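Local structure of ATP-dependent helicase FUN30 (Saccharomyces cerevisiae S288c, 5GN1) at residues Lys192-Ile197 with Met220-Leu225; Ile197-Gln202 with Leu225-Leu230; Leu206-Phe211 with Ala292-Arg297; Ile245-Phe248 with Asp253-Ile256; Phe257-Lys262 with Ile268-Ala273. The protein uses ATP hydrolysis to remodel nucleosomes in DNA repair and heterochromatin organization, this chain holding the C-terminal part of its SNF2-family ATPase domain. All coordinates share one frame; numbering follows the deposited sequence.

Contact 1: residues Lys192-Ile197 with Met220-Leu225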
# COMPACT_ATOMS: atom_id res chain seq x y z
N LYS A 192 -1.85 2.19 17.12
CA LYS A 192 -1.15 2.57 18.35
C LYS A 192 -0.48 3.93 18.20
O LYS A 192 -0.65 4.82 19.04
CB LYS A 192 -0.13 1.48 18.70
CG LYS A 192 0.73 1.81 19.90
CD LYS A 192 1.63 0.65 20.28
CE LYS A 192 2.55 1.04 21.44
NZ LYS A 192 3.39 -0.12 21.87
N LEU A 193 0.25 4.13 17.10
CA LEU A 193 0.93 5.40 16.89
C LEU A 193 -0.05 6.56 16.74
O LEU A 193 0.19 7.65 17.28
CB LEU A 193 1.84 5.30 15.68
CG LEU A 193 2.79 6.49 15.49
CD1 LEU A 193 3.57 6.77 16.78
CD2 LEU A 193 3.73 6.25 14.33
N LEU A 194 -1.16 6.35 16.02
CA LEU A 194 -2.14 7.42 15.84
C LEU A 194 -2.78 7.83 17.17
O LEU A 194 -3.04 9.01 17.40
CB LEU A 194 -3.21 7.00 14.83
CG LEU A 194 -2.75 6.89 13.37
CD1 LEU A 194 -3.91 6.51 12.49
CD2 LEU A 194 -2.10 8.18 12.88
N LYS A 195 -3.05 6.86 18.05
CA LYS A 195 -3.61 7.19 19.35
C LYS A 195 -2.66 8.08 20.15
O LYS A 195 -3.09 9.06 20.77
CB LYS A 195 -3.96 5.92 20.13
CG LYS A 195 -4.79 6.24 21.37
CD LYS A 195 -4.79 5.15 22.41
CE LYS A 195 -5.17 5.72 23.79
NZ LYS A 195 -4.14 6.67 24.32
N THR A 196 -1.37 7.76 20.15
CA THR A 196 -0.40 8.61 20.81
C THR A 196 -0.42 10.03 20.24
O THR A 196 -0.50 11.01 20.99
CB THR A 196 1.00 8.01 20.69
OG1 THR A 196 1.04 6.75 21.35
CG2 THR A 196 2.02 8.94 21.30
N ILE A 197 -0.34 10.15 18.91
CA ILE A 197 -0.22 11.47 18.28
C ILE A 197 -1.49 12.28 18.48
O ILE A 197 -1.44 13.48 18.83
CB ILE A 197 0.08 11.31 16.77
CG1 ILE A 197 1.47 10.72 16.54
CG2 ILE A 197 -0.10 12.64 16.02
CD1 ILE A 197 1.68 10.29 15.10
N MET A 220 -10.83 3.50 4.84
CA MET A 220 -11.76 2.73 5.66
C MET A 220 -11.23 2.54 7.07
O MET A 220 -12.01 2.60 8.04
CB MET A 220 -12.07 1.38 5.02
CG MET A 220 -12.77 1.50 3.68
SD MET A 220 -13.62 -0.04 3.29
CE MET A 220 -14.92 -0.01 4.53
N VAL A 221 -9.93 2.31 7.21
CA VAL A 221 -9.30 2.20 8.53
C VAL A 221 -9.56 3.46 9.35
O VAL A 221 -9.99 3.40 10.51
CB VAL A 221 -7.79 1.94 8.38
CG1 VAL A 221 -7.06 2.04 9.73
CG2 VAL A 221 -7.52 0.58 7.74
N LEU A 222 -9.30 4.64 8.76
CA LEU A 222 -9.42 5.87 9.54
C LEU A 222 -10.87 6.14 9.92
O LEU A 222 -11.13 6.63 11.03
CB LEU A 222 -8.80 7.05 8.77
CG LEU A 222 -7.28 6.89 8.51
CD1 LEU A 222 -6.67 8.08 7.76
CD2 LEU A 222 -6.52 6.63 9.81
N SER A 223 -11.82 5.80 9.04
CA SER A 223 -13.23 5.93 9.36
C SER A 223 -13.63 5.01 10.51
O SER A 223 -14.36 5.43 11.42
CB SER A 223 -14.08 5.64 8.12
OG SER A 223 -15.47 5.69 8.42
N THR A 224 -13.17 3.76 10.48
CA THR A 224 -13.41 2.86 11.60
C THR A 224 -12.85 3.44 12.89
O THR A 224 -13.47 3.31 13.95
CB THR A 224 -12.80 1.48 11.32
OG1 THR A 224 -13.57 0.81 10.32
CG2 THR A 224 -12.75 0.62 12.59
N LEU A 225 -11.69 4.11 12.83
CA LEU A 225 -11.04 4.63 14.02
C LEU A 225 -11.58 5.99 14.43
O LEU A 225 -11.11 6.57 15.42
CB LEU A 225 -9.52 4.72 13.81
CG LEU A 225 -8.71 3.41 13.70
CD1 LEU A 225 -7.27 3.68 13.27
CD2 LEU A 225 -8.74 2.60 15.01
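Leu194 and Leu222 meet between two helices, 185-200 and 212-224, that lie on the same face of the parallel sheet in the RecA-like lobe of this SNF2-family ATPase. The contact illustrates how neighbouring helices on a sheet can be joined by very few side chains. Its tight part is one pair of methyl groups, with Leu194 CD1 3.7 Å from Leu222 CD2. The two leucines are built alike up to CG, each with CG beside the backbone N and anti to the carbonyl carbon, yet they use different ends. Leu194 presents the branch that prolongs its chain (CD1 anti to CA, chi2 -178°), whereas Leu222 offers the branch that leaves its chain to one side. The two side chains cross at about a right angle. Below the pair lies the sheet: both leucines also rest on Ile256, and Leu194 reaches Ile277 while Leu222 reaches Ile258, so the methyl groups are buried on the sheet side. Away from it the contact slackens. Leu225, partly exposed, points toward helix 185-200 but approaches only loosely, and Met182 in a loop touches its side chain as well. Tyr227, from the loop that follows, also packs on Leu194, so that Leu225 marks the looser side. The outer limit of the contact is the separation of 4.5 Å between Leu194 CD1 and Leu225 CD1.

Contact 2: residues Ile197-Gln202 with Leu225-Leu230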
# COMPACT_ATOMS: atom_id res chain seq x y z
N ILE A 197 -0.34 10.15 18.91
CA ILE A 197 -0.22 11.47 18.28
C ILE A 197 -1.49 12.28 18.48
O ILE A 197 -1.44 13.48 18.83
CB ILE A 197 0.08 11.31 16.77
CG1 ILE A 197 1.47 10.72 16.54
CG2 ILE A 197 -0.10 12.64 16.02
CD1 ILE A 197 1.68 10.29 15.10
N ILE A 198 -2.64 11.67 18.25
CA ILE A 198 -3.89 12.41 18.14
C ILE A 198 -4.59 12.55 19.48
O ILE A 198 -5.06 13.63 19.83
CB ILE A 198 -4.80 11.74 17.09
CG1 ILE A 198 -4.13 11.76 15.71
CG2 ILE A 198 -6.14 12.47 17.00
CD1 ILE A 198 -4.83 10.90 14.68
N VAL A 199 -4.65 11.48 20.27
CA VAL A 199 -5.34 11.55 21.55
C VAL A 199 -4.41 12.07 22.64
O VAL A 199 -4.76 13.01 23.36
CB VAL A 199 -5.93 10.17 21.92
CG1 VAL A 199 -6.81 10.28 23.16
CG2 VAL A 199 -6.73 9.61 20.76
N ASP A 200 -3.21 11.50 22.76
CA ASP A 200 -2.32 11.88 23.86
C ASP A 200 -1.57 13.19 23.59
O ASP A 200 -1.48 14.05 24.46
CB ASP A 200 -1.34 10.75 24.16
CG ASP A 200 -2.04 9.46 24.56
OD1 ASP A 200 -3.23 9.52 24.95
OD2 ASP A 200 -1.40 8.39 24.50
N LYS A 201 -1.03 13.36 22.38
CA LYS A 201 -0.29 14.56 22.04
C LYS A 201 -1.16 15.67 21.47
O LYS A 201 -0.71 16.81 21.42
CB LYS A 201 0.84 14.24 21.04
CG LYS A 201 1.95 13.38 21.60
CD LYS A 201 3.04 13.15 20.55
CE LYS A 201 4.17 12.30 21.11
NZ LYS A 201 5.25 12.10 20.10
N GLN A 202 -2.36 15.37 21.03
CA GLN A 202 -3.25 16.34 20.40
C GLN A 202 -2.59 17.04 19.22
O GLN A 202 -2.69 18.21 19.07
CB GLN A 202 -3.78 17.37 21.39
CG GLN A 202 -4.48 16.80 22.57
CD GLN A 202 -5.87 16.40 22.22
OE1 GLN A 202 -6.65 17.21 21.79
NE2 GLN A 202 -6.19 15.16 22.39
N LEU A 225 -11.69 4.11 12.83
CA LEU A 225 -11.04 4.63 14.02
C LEU A 225 -11.58 5.99 14.43
O LEU A 225 -11.11 6.57 15.42
CB LEU A 225 -9.52 4.72 13.81
CG LEU A 225 -8.71 3.41 13.70
CD1 LEU A 225 -7.27 3.68 13.27
CD2 LEU A 225 -8.74 2.60 15.01
N ASP A 226 -12.54 6.52 13.66
CA ASP A 226 -13.22 7.78 13.95
C ASP A 226 -12.27 8.98 13.89
O ASP A 226 -12.45 9.96 14.61
CB ASP A 226 -13.93 7.72 15.31
CG ASP A 226 -15.03 8.76 15.44
OD1 ASP A 226 -15.62 9.13 14.40
OD2 ASP A 226 -15.27 9.22 16.58
N TYR A 227 -11.26 8.92 13.02
CA TYR A 227 -10.37 10.05 12.77
C TYR A 227 -10.75 10.68 11.43
O TYR A 227 -10.69 10.01 10.40
CB TYR A 227 -8.91 9.62 12.73
CG TYR A 227 -8.32 9.03 14.00
CD1 TYR A 227 -8.54 9.62 15.24
CD2 TYR A 227 -7.52 7.91 13.94
CE1 TYR A 227 -7.97 9.06 16.40
CE2 TYR A 227 -6.95 7.36 15.07
CZ TYR A 227 -7.18 7.94 16.30
OH TYR A 227 -6.60 7.35 17.41
N LYS A 228 -11.08 11.97 11.45
CA LYS A 228 -11.25 12.70 10.19
C LYS A 228 -9.92 12.82 9.45
O LYS A 228 -8.85 12.90 10.06
CB LYS A 228 -11.81 14.11 10.43
CG LYS A 228 -13.20 14.16 11.07
CD LYS A 228 -13.60 15.62 11.40
CE LYS A 228 -14.80 15.71 12.34
NZ LYS A 228 -15.08 17.13 12.79
N PHE A 229 -9.99 12.83 8.12
CA PHE A 229 -8.78 12.88 7.32
C PHE A 229 -9.08 13.59 6.01
O PHE A 229 -10.23 13.75 5.60
CB PHE A 229 -8.24 11.46 7.04
CG PHE A 229 -9.13 10.64 6.14
CD1 PHE A 229 -10.18 9.90 6.68
CD2 PHE A 229 -8.94 10.64 4.77
CE1 PHE A 229 -11.03 9.18 5.86
CE2 PHE A 229 -9.78 9.92 3.93
CZ PHE A 229 -10.83 9.19 4.48
N LEU A 230 -8.01 14.05 5.35
CA LEU A 230 -8.04 14.51 3.97
C LEU A 230 -7.02 13.72 3.18
O LEU A 230 -6.13 13.07 3.75
CB LEU A 230 -7.73 16.01 3.86
CG LEU A 230 -8.68 16.94 4.61
CD1 LEU A 230 -7.98 18.26 4.96
CD2 LEU A 230 -9.95 17.20 3.80
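Ile198 reaches Tyr227 because its CG1 sits beside the backbone N (chi1 -62°) and its chain then runs on extended (chi2 169°), while the tyrosine CG, likewise anti to its own carbonyl carbon, brings the ring round to meet it. The result is a CH-pi contact in the RecA-like fold, between the last turns of helix 185-200 and the loop that leads into edge strand 229-232. Ile198 CD1 stands 3.8 Å from the centroid of the Tyr227 ring, only 4° off its normal, and its distances to the ring carbons are accordingly almost equal. The second branch lies over the rim, with Ile198 CG2 3.9 Å from Tyr227 CE1. On the opposite face the carbonyl oxygen Leu225 O is centred 3.9 Å above the plane of the Tyr227 ring, which is thus sandwiched between a methyl group and a backbone oxygen. A Schellman motif at Asp226, with positive phi, ends helix 212-224 and turns the chain so that Tyr227 faces back toward helix 185-200. At the outer end Val199 CG2 lies 4.0 Å from Tyr227 OH. With an alanine here the ring and hydroxyl would be gone, which would probably deprive Ile198 CD1 of its aromatic seat and leave Val199 CG2 without its neighbour. Gln202, the first residue to leave helical phi/psi, has a positive phi, and its side chain folds back on the chain: Gln202 NE2 donates to Val199 O at 2.8 Å, the acceptor lying in the amide plane.

Contact 3: residues Leu206-Phe211 with Ala292-Arg297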
# COMPACT_ATOMS: atom_id res chain seq x y z
N LEU A 206 0.94 13.56 9.01
CA LEU A 206 0.91 13.19 7.60
C LEU A 206 1.23 11.71 7.46
O LEU A 206 2.19 11.23 8.06
CB LEU A 206 1.92 13.99 6.78
CG LEU A 206 1.97 15.50 7.05
CD1 LEU A 206 3.05 16.15 6.18
CD2 LEU A 206 0.59 16.09 6.80
N ILE A 207 0.43 10.99 6.67
CA ILE A 207 0.70 9.58 6.36
C ILE A 207 1.00 9.46 4.87
O ILE A 207 0.18 9.88 4.04
CB ILE A 207 -0.46 8.66 6.76
CG1 ILE A 207 -0.87 8.94 8.21
CG2 ILE A 207 -0.05 7.18 6.60
CD1 ILE A 207 -2.05 8.11 8.69
N PHE A 208 2.17 8.91 4.53
CA PHE A 208 2.60 8.75 3.15
C PHE A 208 2.65 7.28 2.75
O PHE A 208 3.10 6.43 3.53
CB PHE A 208 4.00 9.34 2.94
CG PHE A 208 4.04 10.82 2.98
CD1 PHE A 208 3.74 11.56 1.85
CD2 PHE A 208 4.40 11.48 4.15
CE1 PHE A 208 3.78 12.95 1.89
CE2 PHE A 208 4.45 12.87 4.19
CZ PHE A 208 4.14 13.60 3.07
N SER A 209 2.23 6.98 1.51
CA SER A 209 2.39 5.64 0.95
C SER A 209 2.75 5.73 -0.52
O SER A 209 2.29 6.62 -1.24
CB SER A 209 1.12 4.78 1.10
OG SER A 209 1.34 3.50 0.51
N LEU A 210 3.57 4.78 -0.97
CA LEU A 210 3.88 4.66 -2.39
C LEU A 210 2.77 3.99 -3.18
O LEU A 210 2.85 3.93 -4.41
CB LEU A 210 5.19 3.89 -2.60
CG LEU A 210 6.47 4.72 -2.46
CD1 LEU A 210 7.70 3.83 -2.47
CD2 LEU A 210 6.56 5.76 -3.57
N PHE A 211 1.73 3.49 -2.50
CA PHE A 211 0.68 2.69 -3.12
C PHE A 211 -0.64 3.41 -2.94
O PHE A 211 -1.10 3.59 -1.80
CB PHE A 211 0.61 1.30 -2.48
CG PHE A 211 1.82 0.44 -2.71
CD1 PHE A 211 2.88 0.47 -1.82
CD2 PHE A 211 1.89 -0.40 -3.81
CE1 PHE A 211 4.01 -0.33 -2.04
CE2 PHE A 211 3.00 -1.21 -4.03
CZ PHE A 211 4.06 -1.18 -3.15
N ALA A 292 8.86 13.88 4.19
CA ALA A 292 8.97 14.40 5.54
C ALA A 292 9.14 15.92 5.56
O ALA A 292 8.63 16.59 6.46
CB ALA A 292 10.12 13.72 6.28
N ASP A 293 9.81 16.48 4.56
CA ASP A 293 10.00 17.92 4.48
C ASP A 293 8.74 18.69 4.07
O ASP A 293 8.81 19.92 3.96
CB ASP A 293 11.14 18.26 3.52
CG ASP A 293 12.51 17.86 4.07
OD1 ASP A 293 12.62 17.52 5.27
OD2 ASP A 293 13.49 17.92 3.29
N ARG A 294 7.60 18.02 3.82
CA ARG A 294 6.35 18.78 3.73
C ARG A 294 6.00 19.38 5.08
O ARG A 294 5.39 20.45 5.14
CB ARG A 294 5.19 17.89 3.23
CG ARG A 294 5.38 17.25 1.84
CD ARG A 294 5.89 18.25 0.81
NE ARG A 294 7.35 18.22 0.71
CZ ARG A 294 8.08 19.20 0.19
NH1 ARG A 294 7.49 20.31 -0.24
NH2 ARG A 294 9.40 19.07 0.13
N ALA A 295 6.40 18.72 6.16
CA ALA A 295 6.23 19.18 7.53
C ALA A 295 7.48 19.86 8.08
O ALA A 295 7.37 20.90 8.75
CB ALA A 295 5.86 18.00 8.44
N HIS A 296 8.65 19.31 7.78
CA HIS A 296 9.92 19.82 8.31
C HIS A 296 10.47 20.81 7.30
O HIS A 296 11.26 20.46 6.41
CB HIS A 296 10.90 18.69 8.59
CG HIS A 296 12.28 19.16 8.93
ND1 HIS A 296 12.58 19.78 10.12
CD2 HIS A 296 13.43 19.14 8.21
CE1 HIS A 296 13.86 20.11 10.13
NE2 HIS A 296 14.40 19.74 8.99
N ARG A 297 10.05 22.07 7.43
CA ARG A 297 10.43 23.11 6.48
C ARG A 297 10.21 24.46 7.15
O ARG A 297 9.64 24.55 8.24
CB ARG A 297 9.63 23.00 5.17
CG ARG A 297 8.12 23.19 5.38
CD ARG A 297 7.32 22.95 4.11
NE ARG A 297 7.73 23.82 3.01
CZ ARG A 297 8.49 23.41 1.99
NH1 ARG A 297 8.93 22.16 1.94
NH2 ARG A 297 8.82 24.27 1.04
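Leu206 and Ala295 are the nearest CA pair, 8.0 Å apart, where strand 205-209 faces an irregular turn that follows helix 285-292. The turn is tied within itself: Ala292 O accepts from both Ala295 N and His296 N. Strand residues Leu206 and Phe208, two apart, point to the same side and receive it. Leu206 CD1 fits between two side chains of the turn, 4.0 Å from Arg294 CB and 4.1 Å from Ala295 CB. Farther along, Phe208 CZ lies 4.0 Å from Arg294 CG, approached obliquely. The arginine thus offers only its aliphatic root. Its chain bends at chi2 (-46°) and again at chi3 (93°), carrying the guanidinium away to Gln290 O through NE and to Ile268 O through NH1, its plane about 80° from that of the Phe208 ring. The sequence of the turn fits helicase motif VI, which in relatives helps to bind nucleotide; the contact packs this part of the chain against strand 205-209. That strand runs centrally in the parallel sheet, flanked by strands 256-260 and 275-278, with helix 212-224 packed behind it on Ile207 and Ser209 and the motif turn on the other face.

Contact 4: residues Ile245-Phe248 with Asp253-Ile256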
# COMPACT_ATOMS: atom_id res chain seq x y z
N ILE A 245 -5.56 21.57 1.33
CA ILE A 245 -4.54 22.09 2.24
C ILE A 245 -5.14 23.10 3.20
O ILE A 245 -4.94 23.00 4.42
CB ILE A 245 -3.39 22.74 1.46
CG1 ILE A 245 -2.69 21.67 0.61
CG2 ILE A 245 -2.40 23.39 2.42
CD1 ILE A 245 -1.61 22.22 -0.29
N ASP A 246 -5.87 24.07 2.67
CA ASP A 246 -6.48 25.08 3.52
C ASP A 246 -7.37 24.40 4.53
O ASP A 246 -7.35 24.76 5.70
CB ASP A 246 -7.32 26.05 2.71
CG ASP A 246 -6.50 27.01 1.96
OD1 ASP A 246 -5.30 27.16 2.27
OD2 ASP A 246 -7.04 27.64 1.02
N LYS A 247 -8.15 23.42 4.09
CA LYS A 247 -8.99 22.79 5.09
C LYS A 247 -8.18 22.19 6.23
O LYS A 247 -8.59 22.24 7.39
CB LYS A 247 -9.80 21.73 4.41
CG LYS A 247 -11.24 21.59 4.81
CD LYS A 247 -11.94 20.85 3.69
CE LYS A 247 -13.31 20.32 4.09
NZ LYS A 247 -13.86 19.49 2.98
N PHE A 248 -7.02 21.64 5.90
CA PHE A 248 -6.15 21.02 6.89
C PHE A 248 -5.67 22.05 7.91
O PHE A 248 -5.61 21.77 9.10
CB PHE A 248 -4.96 20.35 6.21
CG PHE A 248 -4.23 19.37 7.08
CD1 PHE A 248 -4.93 18.38 7.76
CD2 PHE A 248 -2.85 19.43 7.22
CE1 PHE A 248 -4.26 17.48 8.56
CE2 PHE A 248 -2.19 18.52 8.02
CZ PHE A 248 -2.89 17.55 8.70
N ASP A 253 -10.03 19.98 14.00
CA ASP A 253 -10.59 18.66 14.25
C ASP A 253 -10.31 17.66 13.13
O ASP A 253 -10.92 16.58 13.12
CB ASP A 253 -12.11 18.77 14.47
CG ASP A 253 -12.69 17.57 15.19
OD1 ASP A 253 -12.04 17.05 16.13
OD2 ASP A 253 -13.82 17.15 14.82
N ILE A 254 -9.43 17.99 12.18
CA ILE A 254 -9.01 17.04 11.15
C ILE A 254 -7.56 16.68 11.44
O ILE A 254 -6.65 17.43 11.05
CB ILE A 254 -9.15 17.60 9.73
CG1 ILE A 254 -10.57 18.10 9.47
CG2 ILE A 254 -8.81 16.52 8.70
CD1 ILE A 254 -10.81 18.50 8.00
N PRO A 255 -7.29 15.55 12.09
CA PRO A 255 -5.91 15.30 12.54
C PRO A 255 -4.99 14.75 11.47
O PRO A 255 -3.77 14.81 11.66
CB PRO A 255 -6.10 14.30 13.69
CG PRO A 255 -7.37 13.55 13.29
CD PRO A 255 -8.25 14.61 12.68
N ILE A 256 -5.52 14.23 10.36
CA ILE A 256 -4.76 13.36 9.46
C ILE A 256 -4.87 13.85 8.02
O ILE A 256 -5.97 14.13 7.54
CB ILE A 256 -5.24 11.90 9.53
CG1 ILE A 256 -5.07 11.36 10.94
CG2 ILE A 256 -4.46 11.03 8.53
CD1 ILE A 256 -5.55 9.93 11.07
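Phe248 drives its ring toward the backbone of the chain that leaves its own helix. Within the first shell, Phe248 CE1 lies 3.5 Å from Ile254 O, met obliquely, and 3.7 Å from Ile256 C; the carbonyl carbon of Pro255 sits at the ring edge, where Ile256 N also lies in the plane. The side chains meet more loosely: Phe248 CD1 is 4.4 Å from Ile254 CG2, and Lys247 CG is 4.5 Å from Ile254 CD1. The ring gets there because Phe248 CG is anti to the backbone N (chi1 -163°), which swings it off the helix toward residues 254-256. A second shell fixes these groups. Lys204 NZ bonds both Phe248 O and Ile254 O, joining the helix to the loop, and its charge also makes a cation-pi contact with the Phe248 ring, while Phe257 packs against that ring edge to face. Substituting a leucine would remove the aromatic ring, and Lys204 would probably lose its cation-pi partner and Phe257 its edge-to-face neighbour. Ile254 rests in addition on Leu230. The whole is the return leg of a beta-alpha-beta crossover, in which helix 241-250 links the neighbouring parallel strands 229-232 and 256-260, as expected of a RecA-like lobe.

Contact 5: residues Phe257-Lys262 with Ile268-Ala273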
# COMPACT_ATOMS: atom_id res chain seq x y z
N PHE A 257 -3.73 13.89 7.34
CA PHE A 257 -3.63 14.09 5.90
C PHE A 257 -2.92 12.86 5.33
O PHE A 257 -1.79 12.57 5.74
CB PHE A 257 -2.83 15.35 5.57
CG PHE A 257 -3.32 16.10 4.36
CD1 PHE A 257 -3.74 15.42 3.24
CD2 PHE A 257 -3.36 17.49 4.35
CE1 PHE A 257 -4.19 16.13 2.11
CE2 PHE A 257 -3.80 18.19 3.24
CZ PHE A 257 -4.22 17.50 2.12
N ILE A 258 -3.57 12.13 4.42
CA ILE A 258 -2.94 10.98 3.78
C ILE A 258 -2.55 11.38 2.36
O ILE A 258 -3.32 12.05 1.65
CB ILE A 258 -3.83 9.72 3.81
CG1 ILE A 258 -5.04 9.85 2.87
CG2 ILE A 258 -4.27 9.39 5.24
CD1 ILE A 258 -5.90 8.59 2.85
N LEU A 259 -1.32 11.02 1.96
CA LEU A 259 -0.74 11.49 0.71
C LEU A 259 0.07 10.38 0.06
O LEU A 259 0.57 9.47 0.74
CB LEU A 259 0.23 12.68 0.89
CG LEU A 259 -0.26 13.93 1.63
CD1 LEU A 259 0.26 13.92 3.04
CD2 LEU A 259 0.23 15.19 0.89
N SER A 260 0.22 10.46 -1.26
CA SER A 260 1.22 9.64 -1.93
C SER A 260 2.60 10.22 -1.65
O SER A 260 2.78 11.44 -1.52
CB SER A 260 0.97 9.56 -3.43
OG SER A 260 0.86 10.85 -4.01
N THR A 261 3.59 9.33 -1.53
CA THR A 261 4.96 9.78 -1.28
C THR A 261 5.43 10.74 -2.37
O THR A 261 6.18 11.68 -2.07
CB THR A 261 5.86 8.56 -1.17
OG1 THR A 261 5.40 7.77 -0.07
CG2 THR A 261 7.30 8.94 -0.93
N LYS A 262 4.96 10.56 -3.60
CA LYS A 262 5.28 11.48 -4.69
C LYS A 262 4.75 12.89 -4.43
O LYS A 262 5.30 13.85 -4.99
CB LYS A 262 4.75 10.93 -6.03
CG LYS A 262 3.22 10.71 -6.10
CD LYS A 262 2.78 9.85 -7.32
CE LYS A 262 1.23 9.81 -7.54
NZ LYS A 262 0.34 8.90 -6.70
N ILE A 268 4.38 21.38 -1.69
CA ILE A 268 3.30 21.82 -0.81
C ILE A 268 3.85 21.98 0.59
O ILE A 268 4.84 21.35 0.98
CB ILE A 268 2.10 20.85 -0.83
CG1 ILE A 268 2.51 19.46 -0.36
CG2 ILE A 268 1.48 20.79 -2.22
CD1 ILE A 268 1.42 18.41 -0.53
N ASN A 269 3.19 22.84 1.37
CA ASN A 269 3.64 23.25 2.69
C ASN A 269 2.61 22.82 3.72
O ASN A 269 1.49 23.34 3.74
CB ASN A 269 3.85 24.77 2.73
CG ASN A 269 4.51 25.24 4.01
OD1 ASN A 269 4.12 24.83 5.10
ND2 ASN A 269 5.52 26.09 3.88
N LEU A 270 2.98 21.88 4.60
CA LEU A 270 2.05 21.30 5.57
C LEU A 270 2.59 21.42 6.99
O LEU A 270 2.53 20.48 7.78
CB LEU A 270 1.74 19.83 5.23
CG LEU A 270 1.04 19.65 3.88
CD1 LEU A 270 0.98 18.20 3.42
CD2 LEU A 270 -0.34 20.25 3.97
N VAL A 271 3.08 22.62 7.37
CA VAL A 271 3.73 22.76 8.68
C VAL A 271 2.74 22.73 9.83
O VAL A 271 3.15 22.76 10.99
CB VAL A 271 4.60 24.04 8.78
CG1 VAL A 271 5.76 23.97 7.79
CG2 VAL A 271 3.77 25.29 8.59
N CYS A 272 1.44 22.67 9.54
CA CYS A 272 0.50 22.53 10.66
C CYS A 272 0.51 21.12 11.25
O CYS A 272 -0.14 20.90 12.28
CB CYS A 272 -0.91 22.91 10.23
SG CYS A 272 -1.51 22.05 8.78
N ALA A 273 1.21 20.17 10.63
CA ALA A 273 1.48 18.87 11.23
C ALA A 273 2.94 18.81 11.65
O ALA A 273 3.80 19.35 10.96
CB ALA A 273 1.19 17.74 10.22
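Leu270 and Phe257 meet where the loop 268-273 folds back over strand 256-260, and the leucine can be followed outward from its CB. That atom points toward the strand and acts as a stalk, with CG set beside the backbone N and anti to the carbonyl carbon. At CG the side chain forks, and the two methyl groups serve different residues. CD2 settles obliquely on an aromatic ring, 4.1 Å from Phe257 CE2 and equally far from Phe257 CD2, the two side chains crossing at about a right angle. Leu270 CD1 meets Leu259 CD2 tip to tip at 4.0 Å. The same methyl of Leu259 takes a second partner from the loop, Ile268 CD1 at 3.7 Å, again end to end. One strand methyl thus bridges two loop residues that are themselves two apart. Chi2 of Leu259 (101°) lies away from a staggered value, while Ile268 places CG1 in the crowded position between the backbone N and the carbonyl carbon (chi1 60°), which turns CD1 toward the strand. From Leu270 to Ala273 the loop makes a type I turn, with Ala273 N bonded to Leu270 O at 3.2 Å. The segments and the residues between them fit helicase motif V. Helix 241-250 flanks this hydrophobic patch with Ile245 and Phe248, and Tyr249 OH bonds Asn269 O and Val271 N; strands 205-209 and 229-232 border strand 256-260, and the turn delivers the chain to strand 275-278.

Overall arrangement
Reading from the N terminus, helix 185-200 opens contacts 1 and 2, which close at the end of helix 212-224 and on the way into strand 229-232; their segments alternate, so the two loops cross. Contact 3 starts at strand 205-209, within both loops, crosses them as well, and closes only at residues 292-297, spanning most of the lobe. Inside that long span contacts 4 and 5 follow in series, each closing a short loop: the first turns from helix 241-250 into strand 256-260, the second leads from that strand toward strand 275-278. Contacts 1 and 2 lie on one face of the sheet and 3 and 5 on the other, with Ile256 of contact 4 touching contact 1 and Phe248 touching contact 5.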